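Local coordinates for ATP-dependent Clp endopeptidase (Clostridium difficile, PDB 3FES), which probably serves as the amino-terminal, adaptor- and substrate-recruiting domain of the ClpC unfoldase, which would feed proteins to the Clp protease, at residues I47-V55 with T135-M143; E34-E44 with E59-E70. One frame throughout, in Å; residues are numbered along the deposited sequence.

Contact 1: I47-V55 with T135-M143; sequences IAAKVLSKV and TLAQLTIDM
Val51 turns CG1 anti to its backbone N (chi1 168°) and CG2 anti to its carbonyl carbon, and the two methyls thereby fork over the opposite helix. CG1 rests on Thr135, 3.8 Å from its CG2 methyl, while CG2 lies over the backbone at Leu139, 3.6 Å from CA. Val51 is thus a knob in a hole formed by Thr135, Gln138, Leu139 and Asp142. One turn away, Ile47 crosses Leu139 at about a right angle, its CG2 3.8 Å from Leu139 CD1. At the other end Val55 spreads both methyls against Thr135, whose hydroxyl is engaged by the carbonyl of Val131. Polar groups line one border. The Gln138 chain bends at chi2 (72°), which lays its amide across Lys54, OE1 lying 3.3 Å from Lys54 CG. Gln138 NE2 also donates to Asp142 OD1 (3.1 Å), which lies in the Gln138 amide plane, whereas the donor sits above the carboxylate plane. A water donates to Asp142 OD2 at 2.5 Å and more weakly to Lys50 O, linking two helices that share no direct hydrogen bond. A single knob-into-hole between helices inclined at 137° is the motif here, within the mostly helical Clp amino-terminal domain.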
ATOM      1  N   ILE A  47      -0.818  10.981   3.170  1.00 24.06           N
ATOM      2  CA  ILE A  47      -2.122  10.697   3.750  1.00 25.49           C
ATOM      3  C   ILE A  47      -2.232   9.219   4.163  1.00 25.09           C
ATOM      4  O   ILE A  47      -2.749   8.894   5.242  1.00 25.70           O
ATOM      5  CB  ILE A  47      -3.251  11.119   2.758  1.00 25.43           C
ATOM      6  CG1 ILE A  47      -3.344  12.657   2.694  1.00 26.52           C
ATOM      7  CG2 ILE A  47      -4.621  10.510   3.168  1.00 24.93           C
ATOM      8  CD1 ILE A  47      -4.134  13.146   1.520  1.00 27.10           C
ATOM      9  N   ALA A  48      -1.775   8.318   3.286  1.00 24.66           N
ATOM     10  CA  ALA A  48      -1.941   6.879   3.564  1.00 24.30           C
ATOM     11  C   ALA A  48      -1.200   6.487   4.855  1.00 24.33           C
ATOM     12  O   ALA A  48      -1.747   5.761   5.679  1.00 23.76           O
ATOM     13  CB  ALA A  48      -1.489   5.988   2.363  1.00 23.55           C
ATOM     14  N   ALA A  49       0.026   6.991   5.029  1.00 24.71           N
ATOM     15  CA  ALA A  49       0.772   6.699   6.251  1.00 25.72           C
ATOM     16  C   ALA A  49       0.027   7.267   7.465  1.00 25.93           C
ATOM     17  O   ALA A  49      -0.013   6.624   8.524  1.00 26.09           O
ATOM     18  CB  ALA A  49       2.179   7.314   6.184  1.00 25.64           C
ATOM     19  N   LYS A  50      -0.519   8.476   7.318  1.00 26.10           N
ATOM     20  CA  LYS A  50      -1.189   9.158   8.453  1.00 27.59           C
ATOM     21  C   LYS A  50      -2.493   8.402   8.811  1.00 27.27           C
ATOM     22  O   LYS A  50      -2.797   8.221   9.975  1.00 26.28           O
ATOM     23  CB  LYS A  50      -1.441  10.646   8.150  1.00 28.77           C
ATOM     24  CG  LYS A  50      -0.167  11.496   7.902  1.00 32.49           C
ATOM     25  CD  LYS A  50       0.796  11.429   9.075  1.00 37.74           C
ATOM     26  CE  LYS A  50       2.151  12.157   8.825  1.00 42.36           C
ATOM     27  NZ  LYS A  50       2.065  13.529   8.227  1.00 46.47           N
ATOM     28  N   VAL A  51      -3.208   7.909   7.791  1.00 26.93           N
ATOM     29  CA  VAL A  51      -4.405   7.074   8.004  1.00 26.70           C
ATOM     30  C   VAL A  51      -4.022   5.784   8.760  1.00 26.99           C
ATOM     31  O   VAL A  51      -4.628   5.443   9.779  1.00 26.37           O
ATOM     32  CB  VAL A  51      -5.077   6.692   6.658  1.00 26.74           C
ATOM     33  CG1 VAL A  51      -6.140   5.582   6.853  1.00 23.19           C
ATOM     34  CG2 VAL A  51      -5.690   7.918   5.983  1.00 25.80           C
ATOM     35  N   LEU A  52      -3.011   5.077   8.260  1.00 27.31           N
ATOM     36  CA  LEU A  52      -2.651   3.756   8.790  1.00 27.34           C
ATOM     37  C   LEU A  52      -2.160   3.868  10.241  1.00 29.18           C
ATOM     38  O   LEU A  52      -2.488   3.027  11.092  1.00 28.06           O
ATOM     39  CB  LEU A  52      -1.644   3.039   7.869  1.00 27.87           C
ATOM     40  CG  LEU A  52      -2.204   2.585   6.519  1.00 23.77           C
ATOM     41  CD1 LEU A  52      -1.069   2.178   5.498  1.00 24.84           C
ATOM     42  CD2 LEU A  52      -3.257   1.438   6.669  1.00 26.70           C
ATOM     43  N   SER A  53      -1.396   4.928  10.507  1.00 28.96           N
ATOM     44  CA  SER A  53      -0.900   5.187  11.853  1.00 31.17           C
ATOM     45  C   SER A  53      -2.061   5.622  12.770  1.00 31.04           C
ATOM     46  O   SER A  53      -2.118   5.245  13.942  1.00 31.42           O
ATOM     47  CB  SER A  53       0.195   6.252  11.813  1.00 29.98           C
ATOM     48  OG  SER A  53       0.277   6.889  13.074  1.00 36.46           O
ATOM     49  N   LYS A  54      -3.005   6.383  12.223  1.00 31.32           N
ATOM     50  CA  LYS A  54      -4.133   6.854  13.022  1.00 31.81           C
ATOM     51  C   LYS A  54      -5.022   5.685  13.494  1.00 31.79           C
ATOM     52  O   LYS A  54      -5.492   5.679  14.637  1.00 30.64           O
ATOM     53  CB  LYS A  54      -4.943   7.923  12.270  1.00 31.63           C
ATOM     54  CG  LYS A  54      -6.100   8.511  13.045  1.00 35.25           C
ATOM     55  CD  LYS A  54      -5.589   9.400  14.189  1.00 37.41           C
ATOM     56  CE  LYS A  54      -6.613  10.441  14.614  1.00 40.32           C
ATOM     57  NZ  LYS A  54      -7.205  10.140  15.937  1.00 39.56           N
ATOM     58  N   VAL A  55      -5.235   4.699  12.625  1.00 31.57           N
ATOM     59  CA  VAL A  55      -6.064   3.568  12.988  1.00 32.27           C
ATOM     60  C   VAL A  55      -5.286   2.564  13.836  1.00 32.33           C
ATOM     61  O   VAL A  55      -5.882   1.632  14.373  1.00 32.66           O
ATOM     62  CB  VAL A  55      -6.727   2.848  11.751  1.00 32.13           C
ATOM     63  CG1 VAL A  55      -7.384   3.868  10.797  1.00 33.20           C
ATOM     64  CG2 VAL A  55      -5.738   1.944  11.022  1.00 32.87           C
ATOM     65  N   THR A 135     -10.367   2.095   8.429  1.00 22.19           N
ATOM     66  CA  THR A 135      -9.309   2.632   7.542  1.00 22.42           C
ATOM     67  C   THR A 135      -9.954   3.393   6.401  1.00 22.35           C
ATOM     68  O   THR A 135      -9.539   4.511   6.099  1.00 23.86           O
ATOM     69  CB  THR A 135      -8.381   1.493   7.033  1.00 22.74           C
ATOM     70  OG1 THR A 135      -7.779   0.844   8.160  1.00 24.34           O
ATOM     71  CG2 THR A 135      -7.286   2.021   6.139  1.00 22.63           C
ATOM     72  N   LEU A 136     -10.967   2.801   5.770  1.00 22.23           N
ATOM     73  CA  LEU A 136     -11.723   3.492   4.736  1.00 22.44           C
ATOM     74  C   LEU A 136     -12.339   4.823   5.208  1.00 22.82           C
ATOM     75  O   LEU A 136     -12.257   5.819   4.501  1.00 23.91           O
ATOM     76  CB  LEU A 136     -12.798   2.583   4.178  1.00 22.96           C
ATOM     77  CG  LEU A 136     -13.598   3.195   3.031  1.00 25.44           C
ATOM     78  CD1 LEU A 136     -12.708   3.577   1.875  1.00 26.34           C
ATOM     79  CD2 LEU A 136     -14.667   2.186   2.629  1.00 24.67           C
ATOM     80  N   ALA A 137     -12.970   4.817   6.374  1.00 21.59           N
ATOM     81  CA  ALA A 137     -13.562   6.028   6.923  1.00 22.18           C
ATOM     82  C   ALA A 137     -12.506   7.114   7.125  1.00 21.58           C
ATOM     83  O   ALA A 137     -12.714   8.247   6.732  1.00 21.29           O
ATOM     84  CB  ALA A 137     -14.284   5.717   8.240  1.00 19.70           C
ATOM     85  N   GLN A 138     -11.385   6.752   7.734  1.00 22.05           N
ATOM     86  CA  GLN A 138     -10.320   7.709   8.073  1.00 22.16           C
ATOM     87  C   GLN A 138      -9.700   8.267   6.788  1.00 22.40           C
ATOM     88  O   GLN A 138      -9.372   9.457   6.694  1.00 22.47           O
ATOM     89  CB  GLN A 138      -9.212   7.021   8.883  1.00 22.22           C
ATOM     90  CG  GLN A 138      -8.126   7.997   9.360  1.00 22.00           C
ATOM     91  CD  GLN A 138      -8.637   8.885  10.450  1.00 22.51           C
ATOM     92  OE1 GLN A 138      -9.054   8.390  11.495  1.00 23.12           O
ATOM     93  NE2 GLN A 138      -8.620  10.221  10.225  1.00 22.13           N
ATOM     94  N   LEU A 139      -9.564   7.395   5.796  1.00 22.08           N
ATOM     95  CA  LEU A 139      -9.011   7.798   4.498  1.00 22.12           C
ATOM     96  C   LEU A 139      -9.983   8.752   3.821  1.00 21.57           C
ATOM     97  O   LEU A 139      -9.582   9.744   3.255  1.00 21.15           O
ATOM     98  CB  LEU A 139      -8.752   6.583   3.604  1.00 21.31           C
ATOM     99  CG  LEU A 139      -8.255   6.856   2.157  1.00 24.17           C
ATOM    100  CD1 LEU A 139      -6.965   7.677   2.104  1.00 22.51           C
ATOM    101  CD2 LEU A 139      -8.114   5.505   1.365  1.00 25.68           C
ATOM    102  N   THR A 140     -11.268   8.453   3.900  1.00 21.78           N
ATOM    103  CA  THR A 140     -12.274   9.293   3.278  1.00 22.47           C
ATOM    104  C   THR A 140     -12.320  10.676   3.919  1.00 22.47           C
ATOM    105  O   THR A 140     -12.426  11.690   3.192  1.00 22.82           O
ATOM    106  CB  THR A 140     -13.664   8.652   3.402  1.00 22.95           C
ATOM    107  OG1 THR A 140     -13.648   7.395   2.714  1.00 24.85           O
ATOM    108  CG2 THR A 140     -14.748   9.527   2.754  1.00 23.54           C
ATOM    109  N   ILE A 141     -12.262  10.749   5.253  1.00 21.21           N
ATOM    110  CA  ILE A 141     -12.278  12.091   5.847  1.00 22.16           C
ATOM    111  C   ILE A 141     -10.972  12.826   5.559  1.00 22.40           C
ATOM    112  O   ILE A 141     -10.970  14.031   5.330  1.00 22.38           O
ATOM    113  CB  ILE A 141     -12.703  12.190   7.355  1.00 22.18           C
ATOM    114  CG1 ILE A 141     -11.656  11.600   8.304  1.00 21.95           C
ATOM    115  CG2 ILE A 141     -14.110  11.638   7.601  1.00 21.14           C
ATOM    116  CD1 ILE A 141     -11.726  12.258   9.699  1.00 21.29           C
ATOM    117  N   ASP A 142      -9.858  12.085   5.543  1.00 23.52           N
ATOM    118  CA  ASP A 142      -8.564  12.709   5.270  1.00 26.23           C
ATOM    119  C   ASP A 142      -8.462  13.246   3.854  1.00 27.74           C
ATOM    120  O   ASP A 142      -7.593  14.065   3.572  1.00 28.24           O
ATOM    121  CB  ASP A 142      -7.416  11.741   5.544  1.00 25.84           C
ATOM    122  CG  ASP A 142      -7.116  11.620   7.016  1.00 27.75           C
ATOM    123  OD1 ASP A 142      -7.913  12.103   7.825  1.00 27.43           O
ATOM    124  OD2 ASP A 142      -6.094  11.029   7.366  1.00 32.20           O
HETATM  125  N   MSE A 143      -9.322  12.762   2.967  1.00 28.99           N
HETATM  126  CA  MSE A 143      -9.354  13.275   1.601  1.00 29.66           C
HETATM  127  C   MSE A 143     -10.398  14.391   1.387  1.00 30.68           C
HETATM  128  O   MSE A 143     -10.624  14.827   0.246  1.00 30.68           O
HETATM  129  CB  MSE A 143      -9.592  12.131   0.619  1.00 28.86           C
HETATM  130  CG  MSE A 143      -8.443  11.131   0.571  1.00 29.00           C
HETATM  131 SE   MSE A 143      -8.852   9.676  -0.606  0.85 28.57          SE
HETATM  132  CE  MSE A 143      -8.954  10.735  -2.271  1.00 29.38           C
TER
HETATM  133  O   HOH W   1      -5.431  10.354   9.730  1.00 42.91           O

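Contact 2: E34-E44 with E59-E70; sequences EHILLGLLREE and EAYLEGKIVDME
Helices 34-43 and 59-70 run nearly antiparallel, 166° between their directions, with axes 10.1 Å apart and Leu38 opposite Leu62. Leu38 fills a hole formed by Glu59, Leu62, Glu63 and Ile66. With CG anti to the backbone N (chi1 178°), its two methyls divide the work: CD1 lies against Leu62 CB, while CD2 meets the aliphatic part of Glu63 at CG (3.7 Å) and Ile66 CD1 (4.0 Å). Leu62 answers with its own branches, CD1 touching Leu41 CD2 at 3.7 Å and CD2 approaching Leu37 CD2 (4.2 Å), the two side chains crossing at about a right angle. Ile66 reaches over the backbone of Glu34, its CD1 3.7 Å from Glu34 O. Towards the end of helix 34-43, the contact turns polar: the Glu59 carboxylate lies along the Arg42 chain, Glu59 CD 3.6 Å from Arg42 CG, whereas the guanidinium, in the conformer described, makes its salt bridge with Glu21 and hydrogen-bonds Ser22. Glu59 OE1 stays 4.2 Å from Arg42 NE, an attraction longer than a salt bridge. Around this apolar seam, helix 10-25 touches Leu38 and Arg42, helix 107-117 meets Leu37 through Leu111, and helix 120-129 reaches Leu62 through Ile125; His28, close to strand 30-31, packs against Ile66.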
ATOM      1  N   GLU A  34       0.375  -6.500   0.147  1.00 22.39           N
ATOM      2  CA  GLU A  34       0.852  -6.338   1.536  1.00 22.68           C
ATOM      3  C   GLU A  34       2.129  -5.493   1.586  1.00 21.89           C
ATOM      4  O   GLU A  34       2.340  -4.730   2.529  1.00 21.81           O
ATOM      5  CB  GLU A  34       1.026  -7.701   2.238  1.00 23.35           C
ATOM      6  CG  GLU A  34       2.159  -8.587   1.727  1.00 22.27           C
ATOM      7  CD  GLU A  34       1.858  -9.397   0.444  1.00 23.90           C
ATOM      8  OE1 GLU A  34       0.960  -9.111  -0.374  1.00 26.32           O
ATOM      9  OE2 GLU A  34       2.572 -10.366   0.239  1.00 30.34           O
ATOM     10  N   HIS A  35       2.978  -5.641   0.579  1.00 21.05           N
ATOM     11  CA  HIS A  35       4.194  -4.856   0.536  1.00 21.61           C
ATOM     12  C   HIS A  35       3.910  -3.409   0.187  1.00 21.82           C
ATOM     13  O   HIS A  35       4.568  -2.526   0.715  1.00 23.27           O
ATOM     14  CB  HIS A  35       5.163  -5.406  -0.486  1.00 20.76           C
ATOM     15  CG  HIS A  35       5.473  -6.858  -0.311  1.00 22.27           C
ATOM     16  ND1 HIS A  35       6.233  -7.345   0.728  1.00 24.90           N
ATOM     17  CD2 HIS A  35       5.122  -7.927  -1.054  1.00 19.45           C
ATOM     18  CE1 HIS A  35       6.355  -8.653   0.603  1.00 21.78           C
ATOM     19  NE2 HIS A  35       5.708  -9.024  -0.482  1.00 25.97           N
ATOM     20  N   ILE A  36       2.964  -3.175  -0.720  1.00 21.89           N
ATOM     21  CA  ILE A  36       2.540  -1.806  -1.030  1.00 22.47           C
ATOM     22  C   ILE A  36       1.978  -1.158   0.249  1.00 22.74           C
ATOM     23  O   ILE A  36       2.272  -0.003   0.558  1.00 21.71           O
ATOM     24  CB  ILE A  36       1.461  -1.799  -2.151  1.00 22.73           C
ATOM     25  CG1 ILE A  36       2.011  -2.402  -3.460  1.00 25.81           C
ATOM     26  CG2 ILE A  36       0.934  -0.358  -2.391  1.00 24.31           C
ATOM     27  CD1 ILE A  36       0.952  -2.559  -4.531  1.00 28.49           C
ATOM     28  N   LEU A  37       1.139  -1.901   0.991  1.00 22.96           N
ATOM     29  CA  LEU A  37       0.623  -1.355   2.256  1.00 23.22           C
ATOM     30  C   LEU A  37       1.746  -0.969   3.242  1.00 23.61           C
ATOM     31  O   LEU A  37       1.715   0.121   3.873  1.00 23.60           O
ATOM     32  CB  LEU A  37      -0.339  -2.382   2.898  1.00 22.36           C
ATOM     33  CG  LEU A  37      -1.119  -1.858   4.108  1.00 24.52           C
ATOM     34  CD1 LEU A  37      -2.216  -0.902   3.682  1.00 25.29           C
ATOM     35  CD2 LEU A  37      -1.766  -3.036   4.807  1.00 22.64           C
ATOM     36  N   LEU A  38       2.748  -1.840   3.357  1.00 23.71           N
ATOM     37  CA  LEU A  38       3.881  -1.568   4.231  1.00 23.73           C
ATOM     38  C   LEU A  38       4.695  -0.401   3.673  1.00 23.42           C
ATOM     39  O   LEU A  38       5.164   0.463   4.430  1.00 22.35           O
ATOM     40  CB  LEU A  38       4.777  -2.807   4.357  1.00 24.62           C
ATOM     41  CG  LEU A  38       6.059  -2.699   5.201  1.00 25.07           C
ATOM     42  CD1 LEU A  38       5.798  -2.141   6.620  1.00 27.16           C
ATOM     43  CD2 LEU A  38       6.738  -4.053   5.235  1.00 26.92           C
ATOM     44  N   GLY A  39       4.825  -0.362   2.349  1.00 23.11           N
ATOM     45  CA  GLY A  39       5.513   0.776   1.702  1.00 22.76           C
ATOM     46  C   GLY A  39       4.834   2.124   2.000  1.00 23.17           C
ATOM     47  O   GLY A  39       5.519   3.149   2.226  1.00 22.63           O
ATOM     48  N   LEU A  40       3.500   2.143   1.940  1.00 22.22           N
ATOM     49  CA  LEU A  40       2.703   3.334   2.267  1.00 22.88           C
ATOM     50  C   LEU A  40       2.936   3.784   3.710  1.00 23.46           C
ATOM     51  O   LEU A  40       3.063   4.982   3.961  1.00 23.27           O
ATOM     52  CB  LEU A  40       1.196   3.122   2.010  1.00 23.15           C
ATOM     53  CG  LEU A  40       0.780   2.888   0.521  1.00 23.63           C
ATOM     54  CD1 LEU A  40      -0.651   2.290   0.487  1.00 25.14           C
ATOM     55  CD2 LEU A  40       0.898   4.240  -0.251  1.00 21.50           C
ATOM     56  N   LEU A  41       2.976   2.825   4.637  1.00 24.61           N
ATOM     57  CA  LEU A  41       3.233   3.153   6.049  1.00 25.99           C
ATOM     58  C   LEU A  41       4.641   3.708   6.234  1.00 25.56           C
ATOM     59  O   LEU A  41       4.838   4.762   6.871  1.00 25.94           O
ATOM     60  CB  LEU A  41       2.998   1.936   6.955  1.00 25.72           C
ATOM     61  CG  LEU A  41       3.040   2.286   8.466  1.00 27.78           C
ATOM     62  CD1 LEU A  41       2.289   3.581   8.838  1.00 30.24           C
ATOM     63  CD2 LEU A  41       2.461   1.164   9.253  1.00 30.03           C
ATOM     64  N   ARG A  42       5.611   3.010   5.670  0.60 25.76           N
ATOM     65  CA  ARG A  42       7.009   3.404   5.807  0.60 25.72           C
ATOM     66  C   ARG A  42       7.284   4.781   5.201  0.60 25.78           C
ATOM     67  O   ARG A  42       8.215   5.474   5.630  0.60 25.30           O
ATOM     68  CB  ARG A  42       7.912   2.343   5.176  0.60 26.03           C
ATOM     69  CG  ARG A  42       8.022   1.065   6.001  0.60 27.80           C
ATOM     70  CD  ARG A  42       8.964   0.060   5.340  0.60 26.08           C
ATOM     71  NE  ARG A  42      10.333   0.569   5.384  0.60 26.32           N
ATOM     72  CZ  ARG A  42      11.271   0.310   4.484  0.60 26.36           C
ATOM     73  NH1 ARG A  42      11.012  -0.479   3.420  0.60 24.77           N
ATOM     74  NH2 ARG A  42      12.481   0.853   4.659  0.60 26.77           N
ATOM     75  N   GLU A  43       6.483   5.179   4.208  1.00 25.21           N
ATOM     76  CA  GLU A  43       6.694   6.467   3.541  1.00 26.30           C
ATOM     77  C   GLU A  43       6.486   7.643   4.517  1.00 26.83           C
ATOM     78  O   GLU A  43       7.089   8.701   4.339  1.00 27.31           O
ATOM     79  CB  GLU A  43       5.894   6.582   2.238  1.00 25.75           C
ATOM     80  CG  GLU A  43       6.129   7.902   1.462  1.00 25.18           C
ATOM     81  CD  GLU A  43       5.297   9.076   1.986  1.00 29.00           C
ATOM     82  OE1 GLU A  43       4.170   8.847   2.482  1.00 29.62           O
ATOM     83  OE2 GLU A  43       5.763  10.237   1.879  1.00 28.19           O
ATOM     84  N   GLU A  44       5.680   7.419   5.555  1.00 27.54           N
ATOM     85  CA  GLU A  44       5.558   8.308   6.730  1.00 29.46           C
ATOM     86  C   GLU A  44       4.777   9.617   6.541  1.00 29.45           C
ATOM     87  O   GLU A  44       3.923   9.945   7.374  1.00 30.37           O
ATOM     88  CB  GLU A  44       6.915   8.615   7.384  1.00 30.32           C
ATOM     89  CG  GLU A  44       7.485   7.471   8.209  1.00 34.52           C
ATOM     90  CD  GLU A  44       8.734   7.856   9.001  1.00 40.83           C
ATOM     91  OE1 GLU A  44       9.605   6.984   9.187  1.00 43.94           O
ATOM     92  OE2 GLU A  44       8.857   9.021   9.439  1.00 42.19           O
ATOM     93  N   GLU A  59       4.988  -0.061  11.576  1.00 33.76           N
ATOM     94  CA  GLU A  59       5.770  -0.858  10.648  1.00 35.48           C
ATOM     95  C   GLU A  59       6.073  -2.264  11.191  1.00 35.27           C
ATOM     96  O   GLU A  59       5.975  -3.256  10.454  1.00 35.24           O
ATOM     97  CB  GLU A  59       7.093  -0.169  10.342  1.00 36.42           C
ATOM     98  CG  GLU A  59       6.977   1.249   9.919  1.00 39.31           C
ATOM     99  CD  GLU A  59       8.329   1.792   9.534  1.00 45.12           C
ATOM    100  OE1 GLU A  59       9.284   0.977   9.479  1.00 47.24           O
ATOM    101  OE2 GLU A  59       8.435   3.019   9.281  1.00 47.62           O
ATOM    102  N   ALA A  60       6.444  -2.346  12.475  1.00 34.89           N
ATOM    103  CA  ALA A  60       6.763  -3.620  13.116  1.00 34.35           C
ATOM    104  C   ALA A  60       5.577  -4.575  13.099  1.00 34.30           C
ATOM    105  O   ALA A  60       5.746  -5.756  12.795  1.00 35.38           O
ATOM    106  CB  ALA A  60       7.276  -3.405  14.561  1.00 34.33           C
ATOM    107  N   TYR A  61       4.378  -4.073  13.383  1.00 33.10           N
ATOM    108  CA  TYR A  61       3.190  -4.931  13.343  1.00 32.72           C
ATOM    109  C   TYR A  61       2.940  -5.495  11.940  1.00 32.68           C
ATOM    110  O   TYR A  61       2.768  -6.704  11.764  1.00 32.86           O
ATOM    111  CB  TYR A  61       1.946  -4.197  13.833  1.00 32.81           C
ATOM    112  CG  TYR A  61       0.676  -4.995  13.652  1.00 33.21           C
ATOM    113  CD1 TYR A  61       0.214  -5.849  14.657  1.00 34.51           C
ATOM    114  CD2 TYR A  61      -0.056  -4.916  12.471  1.00 34.61           C
ATOM    115  CE1 TYR A  61      -0.961  -6.595  14.488  1.00 35.79           C
ATOM    116  CE2 TYR A  61      -1.235  -5.657  12.289  1.00 33.70           C
ATOM    117  CZ  TYR A  61      -1.678  -6.488  13.292  1.00 35.58           C
ATOM    118  OH  TYR A  61      -2.838  -7.212  13.110  1.00 35.01           O
ATOM    119  N   LEU A  62       2.916  -4.618  10.944  1.00 32.84           N
ATOM    120  CA  LEU A  62       2.661  -5.063   9.564  1.00 32.93           C
ATOM    121  C   LEU A  62       3.667  -6.086   9.063  1.00 32.65           C
ATOM    122  O   LEU A  62       3.295  -7.124   8.509  1.00 31.98           O
ATOM    123  CB  LEU A  62       2.649  -3.869   8.617  1.00 32.91           C
ATOM    124  CG  LEU A  62       1.447  -2.941   8.642  1.00 35.99           C
ATOM    125  CD1 LEU A  62       1.637  -1.941   7.468  1.00 36.21           C
ATOM    126  CD2 LEU A  62       0.149  -3.736   8.478  1.00 35.04           C
ATOM    127  N   GLU A  63       4.942  -5.764   9.237  1.00 32.96           N
ATOM    128  CA  GLU A  63       6.022  -6.702   8.960  1.00 33.73           C
ATOM    129  C   GLU A  63       5.872  -8.050   9.641  1.00 33.17           C
ATOM    130  O   GLU A  63       6.027  -9.085   8.992  1.00 33.90           O
ATOM    131  CB  GLU A  63       7.347  -6.117   9.367  1.00 34.60           C
ATOM    132  CG  GLU A  63       8.134  -5.617   8.230  1.00 38.22           C
ATOM    133  CD  GLU A  63       9.527  -5.244   8.645  1.00 44.92           C
ATOM    134  OE1 GLU A  63      10.466  -5.603   7.898  1.00 46.36           O
ATOM    135  OE2 GLU A  63       9.682  -4.597   9.718  1.00 46.36           O
ATOM    136  N   GLY A  64       5.582  -8.044  10.942  1.00 33.05           N
ATOM    137  CA  GLY A  64       5.362  -9.293  11.687  1.00 31.84           C
ATOM    138  C   GLY A  64       4.242 -10.129  11.089  1.00 31.67           C
ATOM    139  O   GLY A  64       4.381 -11.347  10.935  1.00 30.75           O
ATOM    140  N   LYS A  65       3.124  -9.474  10.753  1.00 31.61           N
ATOM    141  CA  LYS A  65       1.969 -10.163  10.162  1.00 31.38           C
ATOM    142  C   LYS A  65       2.285 -10.738   8.784  1.00 30.56           C
ATOM    143  O   LYS A  65       1.830 -11.833   8.436  1.00 29.78           O
ATOM    144  CB  LYS A  65       0.749  -9.238  10.074  1.00 32.31           C
ATOM    145  CG  LYS A  65       0.066  -8.916  11.419  1.00 34.49           C
ATOM    146  CD  LYS A  65      -0.303 -10.162  12.260  1.00 37.36           C
ATOM    147  CE  LYS A  65      -1.080 -11.208  11.438  1.00 40.41           C
ATOM    148  NZ  LYS A  65      -1.362 -12.450  12.218  1.00 44.53           N
ATOM    149  N   ILE A  66       3.082 -10.002   8.017  1.00 29.57           N
ATOM    150  CA  ILE A  66       3.491 -10.452   6.704  1.00 29.13           C
ATOM    151  C   ILE A  66       4.331 -11.713   6.857  1.00 29.13           C
ATOM    152  O   ILE A  66       4.064 -12.712   6.194  1.00 28.60           O
ATOM    153  CB  ILE A  66       4.263  -9.357   5.942  1.00 28.51           C
ATOM    154  CG1 ILE A  66       3.300  -8.237   5.528  1.00 27.94           C
ATOM    155  CG2 ILE A  66       4.960  -9.948   4.695  1.00 28.92           C
ATOM    156  CD1 ILE A  66       4.059  -6.990   4.914  1.00 25.18           C
ATOM    157  N   VAL A  67       5.316 -11.665   7.759  1.00 29.38           N
ATOM    158  CA  VAL A  67       6.141 -12.842   8.063  1.00 29.94           C
ATOM    159  C   VAL A  67       5.307 -14.029   8.586  1.00 31.05           C
ATOM    160  O   VAL A  67       5.481 -15.157   8.112  1.00 30.18           O
ATOM    161  CB  VAL A  67       7.355 -12.502   8.964  1.00 30.48           C
ATOM    162  CG1 VAL A  67       8.154 -13.811   9.385  1.00 28.98           C
ATOM    163  CG2 VAL A  67       8.286 -11.540   8.229  1.00 29.85           C
ATOM    164  N   ASP A  68       4.367 -13.777   9.498  1.00 32.16           N
ATOM    165  CA  ASP A  68       3.482 -14.843  10.001  1.00 33.51           C
ATOM    166  C   ASP A  68       2.802 -15.577   8.857  1.00 33.37           C
ATOM    167  O   ASP A  68       2.583 -16.781   8.928  1.00 33.36           O
ATOM    168  CB  ASP A  68       2.355 -14.288  10.897  1.00 34.82           C
ATOM    169  CG  ASP A  68       2.846 -13.756  12.228  1.00 38.08           C
ATOM    170  OD1 ASP A  68       3.981 -14.109  12.666  1.00 40.76           O
ATOM    171  OD2 ASP A  68       2.070 -12.966  12.836  1.00 42.59           O
HETATM  172  N   MSE A  69       2.446 -14.834   7.816  1.00 33.10           N
HETATM  173  CA  MSE A  69       1.579 -15.341   6.764  1.00 33.10           C
HETATM  174  C   MSE A  69       2.333 -15.907   5.576  1.00 33.15           C
HETATM  175  O   MSE A  69       1.857 -16.822   4.930  1.00 33.62           O
HETATM  176  CB  MSE A  69       0.650 -14.230   6.301  1.00 33.67           C
HETATM  177  CG  MSE A  69      -0.302 -13.748   7.415  1.00 35.85           C
HETATM  178 SE   MSE A  69      -1.394 -12.264   6.778  0.70 37.53          SE
HETATM  179  CE  MSE A  69      -2.646 -13.364   5.896  1.00 35.31           C
ATOM    180  N   GLU A  70       3.517 -15.370   5.315  1.00 32.18           N
ATOM    181  CA  GLU A  70       4.255 -15.653   4.095  1.00 32.11           C
ATOM    182  C   GLU A  70       5.612 -16.248   4.339  1.00 30.88           C
ATOM    183  O   GLU A  70       6.234 -16.764   3.395  1.00 29.77           O
ATOM    184  CB  GLU A  70       4.534 -14.345   3.349  1.00 32.58           C
ATOM    185  CG  GLU A  70       3.387 -13.782   2.653  1.00 36.57           C
ATOM    186  CD  GLU A  70       3.861 -12.782   1.645  1.00 40.09           C
ATOM    187  OE1 GLU A  70       4.471 -13.176   0.623  1.00 45.51           O
ATOM    188  OE2 GLU A  70       3.661 -11.594   1.881  1.00 41.81           O
TER

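In the fold
From the N terminus, the chain passes through helix 10-25 and strand 30-31 into helix 33-43, turns into helix 47-55 and then enters helix 59-70. Contact 2 closes this short excursion by pairing its first and third helices across 14 intervening residues. Contact 1 starts from the middle helix and closes a much longer loop of 79 residues, which contains strand 81-82 and four complete helices, reaching helix 132-142 near the C terminus. The two closures cross rather than nest. They meet where Ala49 and Lys50 pack on Glu44. Together they illustrate how local and distant pairings interlock, joining helices 33-43 and 59-70 and tying helix 47-55 to the C-terminal helix 132-142.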